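Local coordinates for capsular polysaccharide export system protein KpsC (Thermosulfurimonas dismutans, PDB 6MGD) that transfers Kdo in beta(2,7) linkage, probably from CMP-Kdo, in building the glycolipid on which Gram-negative capsules are mounted, at residues R19-V24 / L89-I94; D71-S76 / L295-Y300; I85-V90 / F316-L321; M299-S302 / N307-S310. All coordinates share one frame; numbering follows the deposited sequence.

Contact 1. Residues R19-V24 / L89-I94; sequences RFFPTV and LVADPI
F20 lays one face of its ring flat over the side chain of L89, while F21 meets A91 with the rim of its ring. The two phenylalanines sit at the turn out of helix 11-20 in a beta-alpha-beta crossover, whose parallel strands 4-7 and 24-28 belong to the mixed sheet of a GT-B glycosyltransferase; L89 and A91 lie on strand 88-92 farther along the same sheet. The F20 contact is a CH-pi one: L89 CB stands 3.5 Å from the centroid of the F20 ring and only 10° off its normal. The L89 branch runs on beneath the ring, because CG lies opposite the backbone N (chi1 -175°), and this brings CD2 to 3.6 Å from F20 CG. F21 reaches farther along the strand. Its CE2 touches the same methyl, L89 CD2, at 4.0 Å in an oblique approach, the two side chains running roughly at right angles. L89 is therefore wedged against both rings, one broadly and one lightly. M299 of strand 298-300 packs on F20, F21, L89 and A91 alike, and F4 meets the F21 ring with planes at about 45°. Every touching pair here is apolar; F20, F21 and L89 are buried and A91 partly exposed. At the far end of the contact, A91 CB lies in the plane of the F21 ring, 3.7 Å from CZ.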
loop_
_atom_site.group_PDB
_atom_site.type_symbol
_atom_site.label_atom_id
_atom_site.label_comp_id
_atom_site.label_asym_id
_atom_site.label_seq_id
_atom_site.Cartn_x
_atom_site.Cartn_y
_atom_site.Cartn_z
ATOM N N ARG A 19 -15.640 -2.954 13.509
ATOM C CA ARG A 19 -15.644 -4.326 13.012
ATOM C C ARG A 19 -14.336 -5.030 13.344
ATOM O O ARG A 19 -14.327 -6.222 13.677
ATOM C CB ARG A 19 -15.888 -4.340 11.502
ATOM C CG ARG A 19 -17.204 -3.719 11.075
ATOM C CD ARG A 19 -17.294 -3.590 9.563
ATOM N NE ARG A 19 -16.881 -4.814 8.882
ATOM C CZ ARG A 19 -17.658 -5.879 8.713
ATOM N NH1 ARG A 19 -17.190 -6.945 8.080
ATOM N NH2 ARG A 19 -18.900 -5.884 9.182
ATOM N N PHE A 20 -13.218 -4.307 13.261
ATOM C CA PHE A 20 -11.908 -4.871 13.556
ATOM C C PHE A 20 -11.506 -4.682 15.010
ATOM O O PHE A 20 -10.794 -5.528 15.565
ATOM C CB PHE A 20 -10.851 -4.246 12.641
ATOM C CG PHE A 20 -11.131 -4.441 11.178
ATOM C CD1 PHE A 20 -12.001 -3.600 10.505
ATOM C CD2 PHE A 20 -10.524 -5.469 10.476
ATOM C CE1 PHE A 20 -12.266 -3.783 9.160
ATOM C CE2 PHE A 20 -10.783 -5.658 9.130
ATOM C CZ PHE A 20 -11.656 -4.813 8.472
ATOM N N PHE A 21 -11.952 -3.596 15.641
ATOM C CA PHE A 21 -11.707 -3.332 17.058
ATOM C C PHE A 21 -13.058 -3.200 17.748
ATOM O O PHE A 21 -13.604 -2.091 17.857
ATOM C CB PHE A 21 -10.863 -2.075 17.251
ATOM C CG PHE A 21 -9.526 -2.133 16.573
ATOM C CD1 PHE A 21 -8.427 -2.670 17.223
ATOM C CD2 PHE A 21 -9.366 -1.648 15.285
ATOM C CE1 PHE A 21 -7.193 -2.723 16.602
ATOM C CE2 PHE A 21 -8.135 -1.698 14.658
ATOM C CZ PHE A 21 -7.047 -2.237 15.318
ATOM N N PRO A 22 -13.639 -4.304 18.227
ATOM C CA PRO A 22 -14.955 -4.219 18.880
ATOM C C PRO A 22 -14.931 -3.503 20.219
ATOM O O PRO A 22 -16.007 -3.205 20.755
ATOM C CB PRO A 22 -15.356 -5.691 19.047
ATOM C CG PRO A 22 -14.057 -6.420 19.121
ATOM C CD PRO A 22 -13.118 -5.681 18.202
ATOM N N THR A 23 -13.754 -3.216 20.772
ATOM C CA THR A 23 -13.631 -2.558 22.066
ATOM C C THR A 23 -13.377 -1.060 21.940
ATOM O O THR A 23 -12.910 -0.436 22.898
ATOM C CB THR A 23 -12.519 -3.209 22.889
ATOM O OG1 THR A 23 -11.261 -3.016 22.231
ATOM C CG2 THR A 23 -12.779 -4.702 23.050
ATOM N N VAL A 24 -13.659 -0.472 20.774
ATOM C CA VAL A 24 -13.554 0.975 20.631
ATOM C C VAL A 24 -14.537 1.638 21.584
ATOM O O VAL A 24 -15.713 1.258 21.655
ATOM C CB VAL A 24 -13.802 1.392 19.173
ATOM C CG1 VAL A 24 -14.014 2.896 19.075
ATOM C CG2 VAL A 24 -12.633 0.972 18.302
ATOM N N LEU A 89 -8.057 -4.518 6.867
ATOM C CA LEU A 89 -7.618 -3.311 7.551
ATOM C C LEU A 89 -6.179 -3.498 8.004
ATOM O O LEU A 89 -5.783 -4.600 8.395
ATOM C CB LEU A 89 -8.511 -2.984 8.756
ATOM C CG LEU A 89 -8.221 -1.664 9.473
ATOM C CD1 LEU A 89 -8.525 -0.486 8.562
ATOM C CD2 LEU A 89 -9.006 -1.568 10.769
ATOM N N VAL A 90 -5.402 -2.420 7.943
ATOM C CA VAL A 90 -4.009 -2.413 8.375
ATOM C C VAL A 90 -3.920 -1.665 9.699
ATOM O O VAL A 90 -4.376 -0.520 9.803
ATOM C CB VAL A 90 -3.098 -1.768 7.316
ATOM C CG1 VAL A 90 -1.809 -1.279 7.949
ATOM C CG2 VAL A 90 -2.808 -2.758 6.190
ATOM N N ALA A 91 -3.341 -2.312 10.708
ATOM C CA ALA A 91 -3.162 -1.719 12.034
ATOM C C ALA A 91 -1.689 -1.847 12.402
ATOM O O ALA A 91 -1.230 -2.922 12.796
ATOM C CB ALA A 91 -4.053 -2.393 13.072
ATOM N N ASP A 92 -0.954 -0.746 12.274
ATOM C CA ASP A 92 0.488 -0.738 12.490
ATOM C C ASP A 92 0.801 -0.042 13.808
ATOM O O ASP A 92 0.528 1.161 13.946
ATOM C CB ASP A 92 1.185 -0.036 11.322
ATOM C CG ASP A 92 2.693 -0.246 11.311
ATOM O OD1 ASP A 92 3.329 -0.154 12.383
ATOM O OD2 ASP A 92 3.244 -0.496 10.217
ATOM N N PRO A 93 1.352 -0.743 14.805
ATOM C CA PRO A 93 1.641 -0.110 16.098
ATOM C C PRO A 93 2.980 0.607 16.182
ATOM O O PRO A 93 3.249 1.250 17.205
ATOM C CB PRO A 93 1.614 -1.304 17.063
ATOM C CG PRO A 93 2.119 -2.436 16.234
ATOM C CD PRO A 93 1.589 -2.198 14.835
ATOM N N ILE A 94 3.822 0.508 15.159
ATOM C CA ILE A 94 5.141 1.126 15.152
ATOM C C ILE A 94 5.190 2.313 14.197
ATOM O O ILE A 94 5.698 3.381 14.543
ATOM C CB ILE A 94 6.232 0.087 14.805
ATOM C CG1 ILE A 94 6.265 -1.018 15.863
ATOM C CG2 ILE A 94 7.590 0.752 14.678
ATOM C CD1 ILE A 94 7.320 -2.076 15.615
#

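Contact 2. Residues D71-S76 / L295-Y300; sequences DGFIRS and LLYPMY
Y300 OH is gripped twice beside I74: it takes a hydrogen bond from an ordered water at 3.0 Å, and it is also bonded to the backbone oxygen of L294, in the preceding helix. The same water accepts from the backbone N of I74 at 2.8 Å, so it bridges the loop 71-76 to the tyrosine and helps fix where the phenol points. The I74 side chain packs against the tyrosine beside this link. With its CG1-CD1 arm extended (chi2 -176°), CD1 comes within 3.5 Å of Y300 OH and 3.8 Å of Y300 CE2, crossing the tyrosine at about a right angle and meeting the ring obliquely.

A second, looser touch is aromatic. F73 CE2 approaches Y297 CD2 at 4.1 Å, near the plane of the Y297 ring and at its edge, but oblique to the F73 ring. Y297 swings toward F73 because CG is trans to its own N (chi1 -176°), and its hydroxyl goes on to bond D92 OD2. The F73 ring also stacks on F264 and meets Y97 edge-to-face. The arrangement sits where the two halves meet: G72, just before F73, pairs its backbone with S88 of the mixed sheet, whereas F264 lies between strands 257-259 and 272-273 of the parallel one, and the chain returns through helix 286-296 to the N-terminal half, as is characteristic of the GT-B fold.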
loop_
_atom_site.group_PDB
_atom_site.type_symbol
_atom_site.label_atom_id
_atom_site.label_comp_id
_atom_site.label_asym_id
_atom_site.label_seq_id
_atom_site.Cartn_x
_atom_site.Cartn_y
_atom_site.Cartn_z
ATOM N N ASP A 71 -6.268 1.330 4.892
ATOM C CA ASP A 71 -6.971 0.273 4.178
ATOM C C ASP A 71 -6.023 -0.875 3.854
ATOM O O ASP A 71 -4.808 -0.695 3.730
ATOM C CB ASP A 71 -7.596 0.820 2.893
ATOM C CG ASP A 71 -8.723 1.798 3.164
ATOM O OD1 ASP A 71 -9.457 1.601 4.156
ATOM O OD2 ASP A 71 -8.874 2.764 2.387
ATOM N N GLY A 72 -6.591 -2.068 3.720
ATOM C CA GLY A 72 -5.809 -3.246 3.418
ATOM C C GLY A 72 -5.268 -3.223 2.001
ATOM O O GLY A 72 -5.479 -2.294 1.221
ATOM N N PHE A 73 -4.545 -4.289 1.666
ATOM C CA PHE A 73 -3.996 -4.432 0.324
ATOM C C PHE A 73 -4.902 -5.228 -0.605
ATOM O O PHE A 73 -4.984 -4.906 -1.795
ATOM C CB PHE A 73 -2.619 -5.101 0.388
ATOM C CG PHE A 73 -1.575 -4.281 1.084
ATOM C CD1 PHE A 73 -1.548 -2.902 0.947
ATOM C CD2 PHE A 73 -0.618 -4.889 1.881
ATOM C CE1 PHE A 73 -0.582 -2.144 1.589
ATOM C CE2 PHE A 73 0.349 -4.138 2.525
ATOM C CZ PHE A 73 0.367 -2.764 2.379
ATOM N N ILE A 74 -5.592 -6.249 -0.092
ATOM C CA ILE A 74 -6.379 -7.130 -0.955
ATOM C C ILE A 74 -7.653 -6.440 -1.428
ATOM O O ILE A 74 -8.065 -6.597 -2.584
ATOM C CB ILE A 74 -6.678 -8.455 -0.230
ATOM C CG1 ILE A 74 -5.481 -9.395 -0.355
ATOM C CG2 ILE A 74 -7.936 -9.112 -0.782
ATOM C CD1 ILE A 74 -5.712 -10.758 0.243
ATOM N N ARG A 75 -8.285 -5.654 -0.557
ATOM C CA ARG A 75 -9.465 -4.882 -0.928
ATOM C C ARG A 75 -9.237 -3.979 -2.143
ATOM O O ARG A 75 -10.209 -3.449 -2.689
ATOM C CB ARG A 75 -9.912 -4.059 0.289
ATOM C CG ARG A 75 -11.219 -3.304 0.134
ATOM C CD ARG A 75 -10.960 -1.816 0.004
ATOM N NE ARG A 75 -12.006 -1.143 -0.759
ATOM C CZ ARG A 75 -11.903 0.096 -1.229
ATOM N NH1 ARG A 75 -12.902 0.631 -1.916
ATOM N NH2 ARG A 75 -10.799 0.799 -1.014
ATOM N N SER A 76 -7.995 -3.833 -2.611
ATOM C CA SER A 76 -7.661 -2.787 -3.573
ATOM C C SER A 76 -7.006 -3.280 -4.860
ATOM O O SER A 76 -7.084 -2.599 -5.888
ATOM C CB SER A 76 -6.726 -1.762 -2.920
ATOM O OG SER A 76 -7.447 -0.722 -2.287
ATOM N N LEU A 295 -0.472 -11.676 4.247
ATOM C CA LEU A 295 -0.959 -12.707 5.158
ATOM C C LEU A 295 -0.853 -12.321 6.631
ATOM O O LEU A 295 -1.798 -12.555 7.391
ATOM C CB LEU A 295 -0.207 -14.021 4.915
ATOM C CG LEU A 295 -0.784 -14.981 3.865
ATOM C CD1 LEU A 295 -1.043 -14.290 2.530
ATOM C CD2 LEU A 295 0.135 -16.179 3.673
ATOM N N LEU A 296 0.267 -11.735 7.056
ATOM C CA LEU A 296 0.488 -11.411 8.462
ATOM C C LEU A 296 0.179 -9.959 8.806
ATOM O O LEU A 296 -0.388 -9.689 9.868
ATOM C CB LEU A 296 1.938 -11.719 8.851
ATOM C CG LEU A 296 2.362 -13.186 8.869
ATOM C CD1 LEU A 296 3.870 -13.301 9.013
ATOM C CD2 LEU A 296 1.662 -13.924 9.996
ATOM N N TYR A 297 0.537 -9.019 7.926
ATOM C CA TYR A 297 0.436 -7.602 8.274
ATOM C C TYR A 297 -1.006 -7.126 8.418
ATOM O O TYR A 297 -1.333 -6.530 9.458
ATOM C CB TYR A 297 1.216 -6.769 7.252
ATOM C CG TYR A 297 1.286 -5.288 7.538
ATOM C CD1 TYR A 297 1.808 -4.813 8.737
ATOM C CD2 TYR A 297 0.866 -4.362 6.590
ATOM C CE1 TYR A 297 1.888 -3.453 8.993
ATOM C CE2 TYR A 297 0.947 -3.003 6.835
ATOM C CZ TYR A 297 1.456 -2.554 8.038
ATOM O OH TYR A 297 1.533 -1.203 8.284
ATOM N N PRO A 298 -1.905 -7.331 7.453
ATOM C CA PRO A 298 -3.250 -6.769 7.578
ATOM C C PRO A 298 -4.225 -7.729 8.245
ATOM O O PRO A 298 -4.055 -8.950 8.236
ATOM C CB PRO A 298 -3.657 -6.513 6.116
ATOM C CG PRO A 298 -2.631 -7.254 5.260
ATOM C CD PRO A 298 -1.772 -8.061 6.182
ATOM N N MET A 299 -5.257 -7.142 8.839
ATOM C CA MET A 299 -6.372 -7.905 9.377
ATOM C C MET A 299 -7.395 -8.179 8.279
ATOM O O MET A 299 -7.448 -7.488 7.258
ATOM C CB MET A 299 -7.034 -7.157 10.538
ATOM C CG MET A 299 -6.138 -6.966 11.748
ATOM S SD MET A 299 -6.899 -5.972 13.050
ATOM C CE MET A 299 -7.094 -4.405 12.207
ATOM N N TYR A 300 -8.207 -9.211 8.496
ATOM C CA TYR A 300 -9.278 -9.562 7.570
ATOM C C TYR A 300 -10.510 -9.955 8.369
ATOM O O TYR A 300 -10.435 -10.832 9.235
ATOM C CB TYR A 300 -8.867 -10.708 6.637
ATOM C CG TYR A 300 -7.680 -10.408 5.744
ATOM C CD1 TYR A 300 -6.394 -10.775 6.119
ATOM C CD2 TYR A 300 -7.849 -9.768 4.522
ATOM C CE1 TYR A 300 -5.306 -10.508 5.306
ATOM C CE2 TYR A 300 -6.767 -9.497 3.700
ATOM C CZ TYR A 300 -5.497 -9.869 4.098
ATOM O OH TYR A 300 -4.416 -9.599 3.285
HETATM O O HOH W 1 -5.191 -6.751 2.638
#

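Contact 3. Residues I85-V90 / F316-L321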
loop_
_atom_site.group_PDB
_atom_site.type_symbol
_atom_site.label_atom_id
_atom_site.label_comp_id
_atom_site.label_asym_id
_atom_site.label_seq_id
_atom_site.Cartn_x
_atom_site.Cartn_y
_atom_site.Cartn_z
ATOM N N ILE A 85 -17.059 -1.321 1.716
ATOM C CA ILE A 85 -16.954 -1.728 3.117
ATOM C C ILE A 85 -15.735 -2.618 3.238
ATOM O O ILE A 85 -15.748 -3.751 2.716
ATOM C CB ILE A 85 -18.232 -2.429 3.603
ATOM C CG1 ILE A 85 -17.992 -3.126 4.947
ATOM C CG2 ILE A 85 -18.785 -3.381 2.540
ATOM C CD1 ILE A 85 -17.666 -2.173 6.084
ATOM N N PRO A 86 -14.650 -2.172 3.870
ATOM C CA PRO A 86 -13.376 -2.885 3.763
ATOM C C PRO A 86 -13.450 -4.292 4.340
ATOM O O PRO A 86 -14.012 -4.518 5.414
ATOM C CB PRO A 86 -12.402 -2.005 4.557
ATOM C CG PRO A 86 -13.044 -0.653 4.587
ATOM C CD PRO A 86 -14.519 -0.914 4.631
ATOM N N ILE A 87 -12.880 -5.242 3.602
ATOM C CA ILE A 87 -12.675 -6.582 4.136
ATOM C C ILE A 87 -11.322 -6.703 4.825
ATOM O O ILE A 87 -11.135 -7.601 5.659
ATOM C CB ILE A 87 -12.818 -7.641 3.026
ATOM C CG1 ILE A 87 -13.076 -9.023 3.629
ATOM C CG2 ILE A 87 -11.577 -7.669 2.144
ATOM C CD1 ILE A 87 -13.438 -10.078 2.609
ATOM N N SER A 88 -10.381 -5.814 4.517
ATOM C CA SER A 88 -9.049 -5.835 5.099
ATOM C C SER A 88 -8.743 -4.485 5.729
ATOM O O SER A 88 -9.122 -3.438 5.194
ATOM C CB SER A 88 -7.989 -6.170 4.044
ATOM O OG SER A 88 -6.720 -6.368 4.644
ATOM N N LEU A 89 -8.057 -4.518 6.867
ATOM C CA LEU A 89 -7.618 -3.311 7.551
ATOM C C LEU A 89 -6.179 -3.498 8.004
ATOM O O LEU A 89 -5.783 -4.600 8.395
ATOM C CB LEU A 89 -8.511 -2.984 8.756
ATOM C CG LEU A 89 -8.221 -1.664 9.473
ATOM C CD1 LEU A 89 -8.525 -0.486 8.562
ATOM C CD2 LEU A 89 -9.006 -1.568 10.769
ATOM N N VAL A 90 -5.402 -2.420 7.943
ATOM C CA VAL A 90 -4.009 -2.413 8.375
ATOM C C VAL A 90 -3.920 -1.665 9.699
ATOM O O VAL A 90 -4.376 -0.520 9.803
ATOM C CB VAL A 90 -3.098 -1.768 7.316
ATOM C CG1 VAL A 90 -1.809 -1.279 7.949
ATOM C CG2 VAL A 90 -2.808 -2.758 6.190
ATOM N N PHE A 316 -11.755 -15.402 -1.424
ATOM C CA PHE A 316 -12.914 -16.212 -1.785
ATOM C C PHE A 316 -14.210 -15.426 -1.630
ATOM O O PHE A 316 -15.133 -15.571 -2.440
ATOM C CB PHE A 316 -12.959 -17.480 -0.933
ATOM C CG PHE A 316 -11.822 -18.428 -1.188
ATOM C CD1 PHE A 316 -11.234 -18.508 -2.439
ATOM C CD2 PHE A 316 -11.343 -19.243 -0.173
ATOM C CE1 PHE A 316 -10.188 -19.381 -2.674
ATOM C CE2 PHE A 316 -10.298 -20.118 -0.402
ATOM C CZ PHE A 316 -9.719 -20.188 -1.654
ATOM N N GLU A 317 -14.297 -14.587 -0.594
ATOM C CA GLU A 317 -15.506 -13.795 -0.392
ATOM C C GLU A 317 -15.659 -12.734 -1.474
ATOM O O GLU A 317 -16.761 -12.525 -1.993
ATOM C CB GLU A 317 -15.491 -13.156 0.995
ATOM C CG GLU A 317 -16.490 -13.773 1.954
ATOM C CD GLU A 317 -16.431 -13.167 3.341
ATOM O OE1 GLU A 317 -16.548 -11.929 3.465
ATOM O OE2 GLU A 317 -16.262 -13.937 4.309
ATOM N N LEU A 318 -14.566 -12.054 -1.825
ATOM C CA LEU A 318 -14.622 -11.059 -2.892
ATOM C C LEU A 318 -14.854 -11.722 -4.241
ATOM O O LEU A 318 -15.544 -11.169 -5.105
ATOM C CB LEU A 318 -13.328 -10.243 -2.913
ATOM C CG LEU A 318 -13.320 -8.886 -2.211
ATOM C CD1 LEU A 318 -14.283 -8.862 -1.041
ATOM C CD2 LEU A 318 -11.914 -8.557 -1.746
ATOM N N VAL A 319 -14.283 -12.909 -4.434
ATOM C CA VAL A 319 -14.476 -13.641 -5.678
ATOM C C VAL A 319 -15.924 -14.105 -5.811
ATOM O O VAL A 319 -16.530 -13.992 -6.883
ATOM C CB VAL A 319 -13.478 -14.811 -5.744
ATOM C CG1 VAL A 319 -13.956 -15.829 -6.683
ATOM C CG2 VAL A 319 -12.121 -14.327 -6.209
ATOM N N ASN A 320 -16.510 -14.618 -4.729
ATOM C CA ASN A 320 -17.917 -15.002 -4.744
ATOM C C ASN A 320 -18.861 -13.808 -4.671
ATOM O O ASN A 320 -20.080 -13.996 -4.773
ATOM C CB ASN A 320 -18.217 -15.970 -3.596
ATOM C CG ASN A 320 -17.766 -17.386 -3.897
ATOM O OD1 ASN A 320 -18.418 -18.110 -4.650
ATOM N ND2 ASN A 320 -16.644 -17.788 -3.311
ATOM N N LEU A 321 -18.338 -12.592 -4.502
ATOM C CA LEU A 321 -19.191 -11.410 -4.500
ATOM C C LEU A 321 -19.495 -10.915 -5.907
ATOM O O LEU A 321 -20.596 -10.414 -6.156
ATOM C CB LEU A 321 -18.542 -10.286 -3.690
ATOM C CG LEU A 321 -19.217 -9.911 -2.370
ATOM C CD1 LEU A 321 -18.609 -8.639 -1.808
ATOM C CD2 LEU A 321 -20.718 -9.754 -2.553
#
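I87 does all the packing from its side, reaching up to helix 311-322 between E317 and L318. Its CG1 branch is stretched out fully (chi1 -161°, chi2 171°), so that CD1 sits at the end of a straight arm. That methyl lies 3.9 Å from L318 CD1 and 3.7 Å from E317 OE1. Behind it the other branch joins in: I87 CG2 rests 4.0 Å from L318 CD2, and the two side chains slide past each other in opposite directions. E317 meets the methyl not only with OE1 but also with its CB, 4.0 Å from I87 CD1; its carboxylate is held by S302 OG on OE2 and by the backbone N of L303 on OE1. These bonds hold the carboxylate beside the methyl. The helix is the C-terminal one, which in this GT-B enzyme packs back on the N-terminal half; I87 lies just before strand 88-92 and pairs its backbone with V301. Past this patch the contact thins quickly. L321 CD1 stays 6.8 Å from I85 CG2, and F316 and N320 face the outside. On that outer side N320 folds back on its own helix: ND2 donates to F316 O at 2.8 Å, coming in 37° above the carbonyl plane, while N320's backbone N reaches the same oxygen from the opposite face.

Contact 4. Residues M299-S302 / N307-S310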
loop_
_atom_site.group_PDB
_atom_site.type_symbol
_atom_site.label_atom_id
_atom_site.label_comp_id
_atom_site.label_asym_id
_atom_site.label_seq_id
_atom_site.Cartn_x
_atom_site.Cartn_y
_atom_site.Cartn_z
ATOM N N MET A 299 -5.257 -7.142 8.839
ATOM C CA MET A 299 -6.372 -7.905 9.377
ATOM C C MET A 299 -7.395 -8.179 8.279
ATOM O O MET A 299 -7.448 -7.488 7.258
ATOM C CB MET A 299 -7.034 -7.157 10.538
ATOM C CG MET A 299 -6.138 -6.966 11.748
ATOM S SD MET A 299 -6.899 -5.972 13.050
ATOM C CE MET A 299 -7.094 -4.405 12.207
ATOM N N TYR A 300 -8.207 -9.211 8.496
ATOM C CA TYR A 300 -9.278 -9.562 7.570
ATOM C C TYR A 300 -10.510 -9.955 8.369
ATOM O O TYR A 300 -10.435 -10.832 9.235
ATOM C CB TYR A 300 -8.867 -10.708 6.637
ATOM C CG TYR A 300 -7.680 -10.408 5.744
ATOM C CD1 TYR A 300 -6.394 -10.775 6.119
ATOM C CD2 TYR A 300 -7.849 -9.768 4.522
ATOM C CE1 TYR A 300 -5.306 -10.508 5.306
ATOM C CE2 TYR A 300 -6.767 -9.497 3.700
ATOM C CZ TYR A 300 -5.497 -9.869 4.098
ATOM O OH TYR A 300 -4.416 -9.599 3.285
ATOM N N VAL A 301 -11.635 -9.307 8.081
ATOM C CA VAL A 301 -12.911 -9.603 8.725
ATOM C C VAL A 301 -13.934 -9.912 7.643
ATOM O O VAL A 301 -14.059 -9.163 6.668
ATOM C CB VAL A 301 -13.392 -8.438 9.612
ATOM C CG1 VAL A 301 -14.854 -8.627 9.999
ATOM C CG2 VAL A 301 -12.525 -8.330 10.856
ATOM N N SER A 302 -14.661 -11.014 7.816
ATOM C CA SER A 302 -15.643 -11.440 6.828
ATOM C C SER A 302 -16.747 -10.402 6.665
ATOM O O SER A 302 -17.241 -9.835 7.642
ATOM C CB SER A 302 -16.251 -12.781 7.239
ATOM O OG SER A 302 -17.359 -13.107 6.419
ATOM N N ASN A 307 -16.612 -12.251 11.246
ATOM C CA ASN A 307 -15.547 -12.925 11.973
ATOM C C ASN A 307 -14.205 -12.721 11.276
ATOM O O ASN A 307 -14.135 -12.376 10.095
ATOM C CB ASN A 307 -15.845 -14.420 12.105
ATOM C CG ASN A 307 -16.994 -14.703 13.051
ATOM O OD1 ASN A 307 -18.034 -15.220 12.647
ATOM N ND2 ASN A 307 -16.808 -14.369 14.323
ATOM N N ARG A 308 -13.132 -12.938 12.031
ATOM C CA ARG A 308 -11.794 -12.863 11.463
ATOM C C ARG A 308 -11.549 -14.063 10.557
ATOM O O ARG A 308 -11.811 -15.209 10.939
ATOM C CB ARG A 308 -10.744 -12.809 12.574
ATOM C CG ARG A 308 -10.689 -11.479 13.317
ATOM C CD ARG A 308 -9.986 -10.406 12.494
ATOM N NE ARG A 308 -8.555 -10.662 12.361
ATOM C CZ ARG A 308 -7.627 -10.147 13.161
ATOM N NH1 ARG A 308 -7.981 -9.342 14.154
ATOM N NH2 ARG A 308 -6.344 -10.433 12.969
ATOM N N ILE A 309 -11.057 -13.797 9.347
ATOM C CA ILE A 309 -10.816 -14.827 8.348
ATOM C C ILE A 309 -9.408 -14.649 7.792
ATOM O O ILE A 309 -8.760 -13.620 7.988
ATOM C CB ILE A 309 -11.856 -14.793 7.209
ATOM C CG1 ILE A 309 -11.776 -13.463 6.456
ATOM C CG2 ILE A 309 -13.257 -15.008 7.756
ATOM C CD1 ILE A 309 -12.761 -13.344 5.307
ATOM N N SER A 310 -8.937 -15.677 7.090
ATOM C CA SER A 310 -7.626 -15.614 6.468
ATOM C C SER A 310 -7.684 -14.790 5.185
ATOM O O SER A 310 -8.756 -14.481 4.656
ATOM C CB SER A 310 -7.101 -17.019 6.175
ATOM O OG SER A 310 -7.843 -17.635 5.137
HETATM O O HOH W 2 -7.056 -11.233 9.644
#
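Two backbone hydrogen bonds tie Y300 to I309 and S302 to N307. I309 N donates to Y300 O at 3.0 Å, from 44° above the carbonyl plane, and S302 N donates to N307 O at 2.7 Å, nearly straight (173°) and in the carbonyl plane. They flank V301 and R308, the non-hydrogen-bonded pair of a single antiparallel bridge. Each acceptor also takes a CA-H contact, R308 CA to Y300 O and V301 CA to N307 O. Water adds another link, accepting from Y300 N at 2.6 Å and R308 NE at 3.2 Å and donating weakly to I309 O. Among side chains, R308 doubles back at chi2 and chi3, laying its guanidinium over M299, with CG of the methionine 3.5 Å above the plane toward the rim; R308 CD meets V301 CG2 at 3.7 Å. I309 CG2 rests 3.8 Å from S302 CB. S310 is the N-cap of helix 311-322, its side chain capping a backbone N. The chemistry implies that Y300 N and O and S302 N, at and just beyond the end of this outermost strand, are satisfied by the returning loop and a water, with the guanidinium face covering part of M299.

How the contacts relate
Contacts 1 and 2 are buried, contacts 3 and 4 only partly so. Contact 1 uses strand 88-92 and contact 3 the residue leading into it, contacts 2 and 4 use strand 298-300, and these neighbours in the mixed sheet are joined by L89 O to M299 N. The chemistry shifts with place: contact 1 is purely apolar, under the crossover helix; contact 2 adds a bridging water near the junction of the two halves; contact 3 mixes methyls with a carboxylate bonded elsewhere; contact 4, at the sheet's edge, relies mostly on backbone bonds. E317 OE2 to S302 OG links contacts 3 and 4, and contact 4 lies within the chain loop closed by contact 3.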